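Local coordinates for sensor protein (Bacteroides thetaiotaomicron, PDB 2X7X) that binds beta-D-fructose through this periplasmic domain of a hybrid two-component sensor, which probably relays the signal to a histidine kinase and transcription-regulating domains inside the cell, at residues A[115-120]-A[148-153]; A[189-194]-A[215-220]; A[40-45]-A[56-61]. One frame throughout, in Å; residues are numbered along the deposited sequence.

Contact 1: A[115-120]-A[148-153]; sequences RSVGNY and QGFMAA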
loop_
_atom_site.group_PDB
_atom_site.type_symbol
_atom_site.label_atom_id
_atom_site.label_comp_id
_atom_site.label_asym_id
_atom_site.label_seq_id
_atom_site.Cartn_x
_atom_site.Cartn_y
_atom_site.Cartn_z
ATOM N N ARG A 115 -19.340 11.377 7.496
ATOM C CA ARG A 115 -19.059 12.755 7.142
ATOM C C ARG A 115 -18.221 12.807 5.880
ATOM O O ARG A 115 -18.597 13.479 4.918
ATOM C CB ARG A 115 -18.334 13.418 8.285
ATOM C CG ARG A 115 -18.399 14.914 8.292
ATOM C CD ARG A 115 -17.128 15.461 8.948
ATOM N NE ARG A 115 -17.304 16.837 9.365
ATOM C CZ ARG A 115 -18.149 17.213 10.320
ATOM N NH1 ARG A 115 -18.254 18.499 10.653
ATOM N NH2 ARG A 115 -18.883 16.293 10.947
ATOM N N SER A 116 -17.104 12.075 5.874
ATOM C CA SER A 116 -16.260 11.931 4.691
ATOM C C SER A 116 -17.011 11.440 3.448
ATOM O O SER A 116 -16.738 11.900 2.332
ATOM C CB SER A 116 -15.135 10.955 4.970
ATOM O OG SER A 116 -14.243 11.468 5.906
ATOM N N VAL A 117 -17.924 10.486 3.628
ATOM C CA VAL A 117 -18.692 9.962 2.519
ATOM C C VAL A 117 -19.581 11.056 1.957
ATOM O O VAL A 117 -19.638 11.252 0.753
ATOM C CB VAL A 117 -19.540 8.759 2.935
ATOM C CG1 VAL A 117 -20.665 8.530 1.950
ATOM C CG2 VAL A 117 -18.691 7.549 3.029
ATOM N N GLY A 118 -20.290 11.769 2.826
ATOM C CA GLY A 118 -21.126 12.883 2.385
ATOM C C GLY A 118 -20.330 13.960 1.665
ATOM O O GLY A 118 -20.783 14.470 0.636
ATOM N N ASN A 119 -19.143 14.300 2.188
ATOM C CA ASN A 119 -18.330 15.327 1.545
ATOM C C ASN A 119 -17.837 14.875 0.171
ATOM O O ASN A 119 -17.849 15.655 -0.772
ATOM C CB ASN A 119 -17.156 15.809 2.418
ATOM C CG ASN A 119 -17.592 16.756 3.565
ATOM O OD1 ASN A 119 -18.631 17.421 3.504
ATOM N ND2 ASN A 119 -16.790 16.785 4.625
ATOM N N TYR A 120 -17.423 13.619 0.063
ATOM C CA TYR A 120 -16.924 13.101 -1.187
ATOM C C TYR A 120 -18.015 13.094 -2.276
ATOM O O TYR A 120 -17.754 13.479 -3.416
ATOM C CB TYR A 120 -16.309 11.712 -0.995
ATOM C CG TYR A 120 -15.888 11.089 -2.297
ATOM C CD1 TYR A 120 -14.577 11.191 -2.748
ATOM C CD2 TYR A 120 -16.823 10.424 -3.101
ATOM C CE1 TYR A 120 -14.204 10.630 -3.969
ATOM C CE2 TYR A 120 -16.464 9.869 -4.306
ATOM C CZ TYR A 120 -15.158 9.971 -4.739
ATOM O OH TYR A 120 -14.816 9.413 -5.951
ATOM N N GLN A 148 -25.559 9.355 10.573
ATOM C CA GLN A 148 -25.570 10.666 11.229
ATOM C C GLN A 148 -24.523 11.599 10.614
ATOM O O GLN A 148 -24.808 12.769 10.325
ATOM C CB GLN A 148 -25.311 10.527 12.729
ATOM C CG GLN A 148 -26.464 10.009 13.547
ATOM C CD GLN A 148 -26.020 9.388 14.893
ATOM O OE1 GLN A 148 -26.750 8.584 15.480
ATOM N NE2 GLN A 148 -24.821 9.754 15.377
ATOM N N GLY A 149 -23.318 11.059 10.419
ATOM C CA GLY A 149 -22.174 11.818 9.930
ATOM C C GLY A 149 -22.425 12.244 8.511
ATOM O O GLY A 149 -22.081 13.351 8.113
ATOM N N PHE A 150 -23.057 11.363 7.756
ATOM C CA PHE A 150 -23.399 11.646 6.380
ATOM C C PHE A 150 -24.466 12.731 6.283
ATOM O O PHE A 150 -24.400 13.574 5.389
ATOM C CB PHE A 150 -23.875 10.361 5.715
ATOM C CG PHE A 150 -24.643 10.573 4.458
ATOM C CD1 PHE A 150 -23.996 10.942 3.291
ATOM C CD2 PHE A 150 -26.013 10.383 4.441
ATOM C CE1 PHE A 150 -24.701 11.118 2.126
ATOM C CE2 PHE A 150 -26.737 10.573 3.279
ATOM C CZ PHE A 150 -26.083 10.938 2.118
ATOM N N MET A 151 -25.451 12.689 7.182
ATOM C CA MET A 151 -26.475 13.735 7.238
ATOM C C MET A 151 -25.872 15.073 7.662
ATOM O O MET A 151 -26.270 16.131 7.154
ATOM C CB MET A 151 -27.637 13.364 8.164
ATOM C CG MET A 151 -28.520 12.214 7.651
ATOM S SD MET A 151 -29.079 12.348 5.927
ATOM C CE MET A 151 -30.643 13.202 6.098
ATOM N N ALA A 152 -24.893 15.028 8.562
ATOM C CA ALA A 152 -24.268 16.261 9.033
ATOM C C ALA A 152 -23.567 16.980 7.877
ATOM O O ALA A 152 -23.711 18.192 7.707
ATOM C CB ALA A 152 -23.295 15.985 10.185
ATOM N N ALA A 153 -22.827 16.209 7.085
ATOM C CA ALA A 153 -22.082 16.720 5.949
ATOM C C ALA A 153 -22.994 17.313 4.894
ATOM O O ALA A 153 -22.773 18.436 4.454
ATOM C CB ALA A 153 -21.214 15.620 5.332
HETATM O O HOH W 1 -20.223 19.560 4.576
#

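Contact 2: A[189-194]-A[215-220]; sequences IDAVYA and EMIFVG. With K (potassium ion), chain F.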
loop_
_atom_site.group_PDB
_atom_site.type_symbol
_atom_site.label_atom_id
_atom_site.label_comp_id
_atom_site.label_asym_id
_atom_site.label_seq_id
_atom_site.Cartn_x
_atom_site.Cartn_y
_atom_site.Cartn_z
ATOM N N ILE A 189 -31.544 9.224 -9.911
ATOM C CA ILE A 189 -30.629 8.915 -8.826
ATOM C C ILE A 189 -29.177 9.186 -9.262
ATOM O O ILE A 189 -28.688 8.625 -10.239
ATOM C CB ILE A 189 -30.795 7.445 -8.320
ATOM C CG1 ILE A 189 -32.233 7.184 -7.831
ATOM C CG2 ILE A 189 -29.791 7.145 -7.201
ATOM C CD1 ILE A 189 -32.574 5.693 -7.652
ATOM N N ASP A 190 -28.484 10.044 -8.526
ATOM C CA ASP A 190 -27.127 10.438 -8.906
ATOM C C ASP A 190 -26.029 9.752 -8.076
ATOM O O ASP A 190 -24.857 9.761 -8.459
ATOM C CB ASP A 190 -26.997 11.973 -8.880
ATOM C CG ASP A 190 -28.135 12.661 -9.622
ATOM O OD1 ASP A 190 -28.289 12.437 -10.839
ATOM O OD2 ASP A 190 -28.900 13.405 -8.982
ATOM N N ALA A 191 -26.413 9.140 -6.958
ATOM C CA ALA A 191 -25.438 8.511 -6.070
ATOM C C ALA A 191 -26.035 7.484 -5.143
ATOM O O ALA A 191 -27.127 7.664 -4.600
ATOM C CB ALA A 191 -24.689 9.561 -5.250
ATOM N N VAL A 192 -25.276 6.414 -4.939
ATOM C CA VAL A 192 -25.610 5.392 -3.955
ATOM C C VAL A 192 -24.565 5.448 -2.857
ATOM O O VAL A 192 -23.366 5.372 -3.128
ATOM C CB VAL A 192 -25.657 3.970 -4.616
ATOM C CG1 VAL A 192 -26.053 2.894 -3.615
ATOM C CG2 VAL A 192 -26.625 3.994 -5.784
ATOM N N TYR A 193 -25.027 5.607 -1.626
ATOM C CA TYR A 193 -24.171 5.495 -0.452
ATOM C C TYR A 193 -24.482 4.168 0.189
ATOM O O TYR A 193 -25.578 3.980 0.715
ATOM C CB TYR A 193 -24.473 6.620 0.530
ATOM C CG TYR A 193 -23.775 6.546 1.882
ATOM C CD1 TYR A 193 -22.597 5.788 2.074
ATOM C CD2 TYR A 193 -24.274 7.277 2.963
ATOM C CE1 TYR A 193 -21.961 5.750 3.316
ATOM C CE2 TYR A 193 -23.652 7.249 4.201
ATOM C CZ TYR A 193 -22.506 6.497 4.381
ATOM O OH TYR A 193 -21.921 6.504 5.628
ATOM N N ALA A 194 -23.518 3.251 0.139
ATOM C CA ALA A 194 -23.670 1.925 0.721
ATOM C C ALA A 194 -22.775 1.834 1.944
ATOM O O ALA A 194 -21.607 2.224 1.885
ATOM C CB ALA A 194 -23.284 0.874 -0.302
ATOM N N GLU A 215 -25.620 6.182 -14.606
ATOM C CA GLU A 215 -26.310 7.420 -14.226
ATOM C C GLU A 215 -25.938 7.908 -12.838
ATOM O O GLU A 215 -26.403 8.957 -12.416
ATOM C CB GLU A 215 -27.830 7.227 -14.267
ATOM C CG GLU A 215 -28.410 6.892 -15.634
ATOM C CD GLU A 215 -29.910 6.643 -15.581
ATOM O OE1 GLU A 215 -30.479 6.470 -14.473
ATOM O OE2 GLU A 215 -30.531 6.628 -16.662
ATOM N N MET A 216 -25.119 7.137 -12.130
ATOM C CA MET A 216 -24.882 7.358 -10.708
ATOM C C MET A 216 -23.517 6.841 -10.283
ATOM O O MET A 216 -22.954 5.947 -10.920
ATOM C CB MET A 216 -25.984 6.689 -9.873
ATOM C CG MET A 216 -26.083 5.176 -10.041
ATOM S SD MET A 216 -27.577 4.467 -9.324
ATOM C CE MET A 216 -28.789 4.820 -10.611
ATOM N N ILE A 217 -22.982 7.423 -9.215
ATOM C CA ILE A 217 -21.738 6.943 -8.627
ATOM C C ILE A 217 -22.050 6.022 -7.453
ATOM O O ILE A 217 -23.140 6.110 -6.860
ATOM C CB ILE A 217 -20.857 8.105 -8.124
ATOM C CG1 ILE A 217 -21.597 8.913 -7.046
ATOM C CG2 ILE A 217 -20.335 8.963 -9.315
ATOM C CD1 ILE A 217 -20.676 9.679 -6.149
ATOM N N PHE A 218 -21.099 5.147 -7.120
ATOM C CA PHE A 218 -21.259 4.197 -6.017
ATOM C C PHE A 218 -20.166 4.374 -4.975
ATOM O O PHE A 218 -18.971 4.344 -5.300
ATOM C CB PHE A 218 -21.292 2.746 -6.527
ATOM C CG PHE A 218 -22.481 2.440 -7.395
ATOM C CD1 PHE A 218 -23.623 1.831 -6.853
ATOM C CD2 PHE A 218 -22.491 2.796 -8.753
ATOM C CE1 PHE A 218 -24.751 1.574 -7.664
ATOM C CE2 PHE A 218 -23.607 2.539 -9.560
ATOM C CZ PHE A 218 -24.729 1.935 -9.021
ATOM N N VAL A 219 -20.583 4.568 -3.721
ATOM C CA VAL A 219 -19.631 4.705 -2.613
ATOM C C VAL A 219 -19.895 3.683 -1.517
ATOM O O VAL A 219 -21.037 3.481 -1.108
ATOM C CB VAL A 219 -19.598 6.144 -2.038
ATOM C CG1 VAL A 219 -18.485 6.271 -1.036
ATOM C CG2 VAL A 219 -19.409 7.170 -3.164
ATOM N N GLY A 220 -18.835 3.019 -1.067
ATOM C CA GLY A 220 -18.950 1.996 -0.031
ATOM C C GLY A 220 -17.955 2.230 1.086
ATOM O O GLY A 220 -17.238 3.232 1.082
HETATM K K K F . -21.127 4.305 -12.314
HETATM O O HOH W 2 -17.941 3.354 -12.940
#

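Contact 3: A[40-45]-A[56-61]; sequences EIRSAG and HYFMDE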
loop_
_atom_site.group_PDB
_atom_site.type_symbol
_atom_site.label_atom_id
_atom_site.label_comp_id
_atom_site.label_asym_id
_atom_site.label_seq_id
_atom_site.Cartn_x
_atom_site.Cartn_y
_atom_site.Cartn_z
ATOM N N GLU A 40 -9.641 -18.112 21.438
ATOM C CA GLU A 40 -10.795 -18.824 20.941
ATOM C C GLU A 40 -11.754 -17.804 20.322
ATOM O O GLU A 40 -11.936 -16.712 20.868
ATOM C CB GLU A 40 -11.454 -19.533 22.110
ATOM C CG GLU A 40 -12.560 -20.492 21.752
ATOM C CD GLU A 40 -13.093 -21.207 22.974
ATOM O OE1 GLU A 40 -12.488 -21.063 24.074
ATOM O OE2 GLU A 40 -14.119 -21.909 22.829
ATOM N N ILE A 41 -12.355 -18.153 19.183
ATOM C CA ILE A 41 -13.171 -17.203 18.412
ATOM C C ILE A 41 -14.469 -17.837 17.943
ATOM O O ILE A 41 -14.451 -18.932 17.386
ATOM C CB ILE A 41 -12.407 -16.649 17.175
ATOM C CG1 ILE A 41 -11.105 -15.965 17.597
ATOM C CG2 ILE A 41 -13.282 -15.674 16.398
ATOM C CD1 ILE A 41 -10.230 -15.547 16.448
ATOM N N ARG A 42 -15.580 -17.132 18.160
ATOM C CA ARG A 42 -16.921 -17.592 17.753
ATOM C C ARG A 42 -17.690 -16.500 17.006
ATOM O O ARG A 42 -17.595 -15.316 17.348
ATOM C CB ARG A 42 -17.738 -18.023 18.979
ATOM C CG ARG A 42 -17.098 -19.134 19.812
ATOM C CD ARG A 42 -17.747 -19.283 21.188
ATOM N NE ARG A 42 -19.115 -19.810 21.131
ATOM C CZ ARG A 42 -19.427 -21.101 21.025
ATOM N NH1 ARG A 42 -18.468 -22.025 20.959
ATOM N NH2 ARG A 42 -20.705 -21.468 20.983
ATOM N N SER A 43 -18.454 -16.898 15.997
ATOM C CA SER A 43 -19.287 -15.966 15.254
ATOM C C SER A 43 -20.733 -16.095 15.708
ATOM O O SER A 43 -21.207 -17.188 15.992
ATOM C CB SER A 43 -19.174 -16.207 13.738
ATOM O OG SER A 43 -20.220 -15.548 13.023
ATOM N N ALA A 44 -21.428 -14.968 15.763
ATOM C CA ALA A 44 -22.826 -14.935 16.155
ATOM C C ALA A 44 -23.764 -15.050 14.962
ATOM O O ALA A 44 -24.979 -15.114 15.136
ATOM C CB ALA A 44 -23.111 -13.666 16.922
ATOM N N GLY A 45 -23.208 -15.059 13.751
ATOM C CA GLY A 45 -24.022 -15.046 12.531
ATOM C C GLY A 45 -25.153 -14.029 12.579
ATOM O O GLY A 45 -26.290 -14.352 12.252
ATOM N N HIS A 56 -21.984 -15.844 27.298
ATOM C CA HIS A 56 -22.216 -16.747 28.434
ATOM C C HIS A 56 -21.235 -17.920 28.436
ATOM O O HIS A 56 -20.702 -18.273 29.491
ATOM C CB HIS A 56 -23.670 -17.237 28.499
ATOM C CG HIS A 56 -24.657 -16.169 28.865
ATOM N ND1 HIS A 56 -25.976 -16.205 28.463
ATOM C CD2 HIS A 56 -24.514 -15.029 29.584
ATOM C CE1 HIS A 56 -26.608 -15.138 28.926
ATOM N NE2 HIS A 56 -25.742 -14.408 29.609
ATOM N N TYR A 57 -20.987 -18.494 27.255
ATOM C CA TYR A 57 -19.997 -19.559 27.064
ATOM C C TYR A 57 -18.597 -19.152 27.538
ATOM O O TYR A 57 -17.927 -19.900 28.258
ATOM C CB TYR A 57 -19.955 -19.975 25.589
ATOM C CG TYR A 57 -18.913 -21.023 25.247
ATOM C CD1 TYR A 57 -19.285 -22.342 24.970
ATOM C CD2 TYR A 57 -17.555 -20.691 25.181
ATOM C CE1 TYR A 57 -18.325 -23.310 24.649
ATOM C CE2 TYR A 57 -16.592 -21.646 24.870
ATOM C CZ TYR A 57 -16.981 -22.951 24.606
ATOM O OH TYR A 57 -16.013 -23.884 24.293
ATOM N N PHE A 58 -18.157 -17.971 27.118
ATOM C CA PHE A 58 -16.842 -17.471 27.494
ATOM C C PHE A 58 -16.758 -17.153 28.990
ATOM O O PHE A 58 -15.683 -17.227 29.593
ATOM C CB PHE A 58 -16.465 -16.254 26.641
ATOM C CG PHE A 58 -16.044 -16.598 25.221
ATOM C CD1 PHE A 58 -15.047 -17.546 24.977
ATOM C CD2 PHE A 58 -16.622 -15.946 24.131
ATOM C CE1 PHE A 58 -14.654 -17.854 23.666
ATOM C CE2 PHE A 58 -16.237 -16.242 22.825
ATOM C CZ PHE A 58 -15.250 -17.193 22.590
ATOM N N MET A 59 -17.899 -16.806 29.581
ATOM C CA MET A 59 -17.992 -16.567 31.021
ATOM C C MET A 59 -17.936 -17.866 31.834
ATOM O O MET A 59 -17.296 -17.913 32.884
ATOM C CB MET A 59 -19.268 -15.799 31.348
ATOM C CG MET A 59 -19.126 -14.290 31.281
ATOM S SD MET A 59 -20.705 -13.412 31.292
ATOM C CE MET A 59 -21.792 -14.570 32.145
ATOM N N ASP A 60 -18.610 -18.909 31.348
ATOM C CA ASP A 60 -18.550 -20.238 31.963
ATOM C C ASP A 60 -17.117 -20.764 31.951
ATOM O O ASP A 60 -16.600 -21.177 32.984
ATOM C CB ASP A 60 -19.483 -21.227 31.249
ATOM C CG ASP A 60 -20.965 -20.903 31.451
ATOM O OD1 ASP A 60 -21.300 -20.030 32.285
ATOM O OD2 ASP A 60 -21.805 -21.533 30.763
ATOM N N GLU A 61 -16.471 -20.723 30.791
ATOM C CA GLU A 61 -15.087 -21.170 30.673
ATOM C C GLU A 61 -14.113 -20.290 31.444
ATOM O O GLU A 61 -12.916 -20.568 31.469
ATOM C CB GLU A 61 -14.665 -21.212 29.214
ATOM C CG GLU A 61 -15.048 -22.484 28.498
ATOM C CD GLU A 61 -14.163 -22.749 27.291
ATOM O OE1 GLU A 61 -13.488 -21.800 26.817
ATOM O OE2 GLU A 61 -14.137 -23.913 26.822
#

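Contact 1: A[115-120]-A[148-153]
Ala153 sets its methyl against the backbone of helix 110-124, with CB 3.4 Å from Arg115 O and 4.0 Å from Gly118 CA. Alanine suits the place because a single methyl can lie close against the helix backbone. Gly118 answers it from the other helix: a CB there would run into that same methyl. Glycine suits position Gly149 similarly, since a CB would crowd Arg115 N. With both glycines bare, the CA atoms of Arg115 and Gly149 approach to 4.3 Å and a CA-H...O contact forms from Arg115 CA to Gly149 O, at 3.2 Å. The axes of segments 115-120 and 148-153 come within 7.0 Å, inclined at 39°.

On the side facing the sheet Phe150 turns its ring edge to Gly118, CD1 lying 3.6 Å from Gly118 CA; its chi1 of 162° carries CG opposite the backbone N. Val117 CG1 adds an apolar touch on the same ring atom. On the other flank a water donates to both Asn119 OD1 and Ala153 O, so an amide side chain lets the two helices share a polar bridge. Arg115 runs its extended chain past Ala153, where Arg115 CG is 4.1 Å from Ala153 CB.

Farther out, Phe150 packs on Ile131 and Glu133 of strand 128-135 and meets the ring of Tyr193, while Ser116 and Val117 rest on Phe243 of strand 241-244. Helices 110-124 and 141-155 thus lie side by side against the sheet of their lobe.

Contact 2: A[189-194]-A[215-220]
Val192 is held to the neighbouring strand through both of its backbone polar atoms: its N donates to Ile217 O at 2.9 Å, and its O accepts from Val219 N at 3.0 Å. Ala194 N continues the ladder by donating to Val219 O at 2.8 Å, almost straight in line with that carbonyl. At the other end Ile217 N reaches Asp190 O at 3.1 Å, but from 42° above the carbonyl plane, where the chain is only entering the strand. Tyr193, facing the other way, finds its backbone partners in Val132 and Leu134 of strand 128-135. Phe218 has a backbone hydrogen bond with Asp240, and Phe218 N is also bonded to Asp240 OD2.

The polar side chains are also paired. Asp190 OD2 accepts from Asn130 N and forms a salt bridge with Lys188, Tyr193 OH bonds to Arg146 O, and Glu215 OE1 meets Arg212. Met216 O points to a potassium ion 2.8 Å away, which Glu213 O also binds.

On the two faces of the sheet the side chains are apolar. On one, Val192 CG2 lies 3.6 Å from Phe218 CE1 and 3.7 Å from Met216 SD; chi1 of 61°, with CG between the backbone N and the carbonyl carbon, and an extended chi2 put the sulfur there, while the bend at chi3 (80°) swings CE beside Ile189 CB. On the other, Ala191 CB meets Ile217 CG1, small against branched.

Parallel strands joined through helix 199-209, which covers Val192 and Phe218, form a classic beta-alpha-beta unit of the Rossmann-like lobe in a periplasmic binding protein.

Contact 3: A[40-45]-A[56-61]
Arg42 lays its guanidinium flat on the Tyr57 ring, the planes only 10° apart and the centres 4.3 Å from each other. This is both a stack and a cation-pi contact: Arg42 CZ sits 15° off the ring normal, while NH1 lies over the rim near Tyr57 CE1. A bend at chi3 (69°) turns the arginine end to the ring, and a salt bridge from NE to Asp54, one turn earlier on the helix, helps fix its rotation. Arginine suits this place because its planar, delocalised guanidinium can stack on a ring and still donate to Asp54. An alanine in place of Tyr57 is likely to strip the guanidinium of its stacking face and let it turn more freely about its Asp54 anchor.

Apolar contact centres on Phe58, whose ring fills the space between strand and helix. Arg42 CD lies 3.5 Å from Phe58 CZ, and the methylenes of Glu40 come to the ring edge at Phe58 CE1, Glu40 CG lying in the ring plane. Strand 38-43 and helix 48-60 run nearly antiparallel, as the first half of a beta-alpha-beta crossover to strand 65-68 in the N-terminal lobe.

The remaining contacts are polar. Glu40 extends its carboxylate across the hydroxyl end of Tyr57, Glu40 OE2 standing 3.1 Å from Tyr57 OH with the two planes nearly perpendicular. Two acceptors, Glu40 OE1 and Glu61 OE1, lie near each other without a hydrogen bond between them.

Overall arrangement
Contacts 1 and 2 belong to one lobe and touch directly. Tyr193 joins them, its CD1 3.4 Å from Val117 CG1, and Val219 CG1 lies 4.3 Å from Val117 CG2, so the helix pair 115-120/148-153 packs on the strand pair 189-194/215-220; their centres are 14 Å apart. Contact 3 lies across the chain's centre in the other lobe, its centre about 35 Å from that of contact 1 and 38 Å from that of contact 2. Fructose binds between the lobes. The side chain of Val117 is about 11 Å from the bound beta-D-fructofuranose. The side chain of Tyr193 is about 3 Å from that of fructose-binding Arg146. Arg42 is about 11 Å from Arg20, another fructose-binding residue, side chain to side chain.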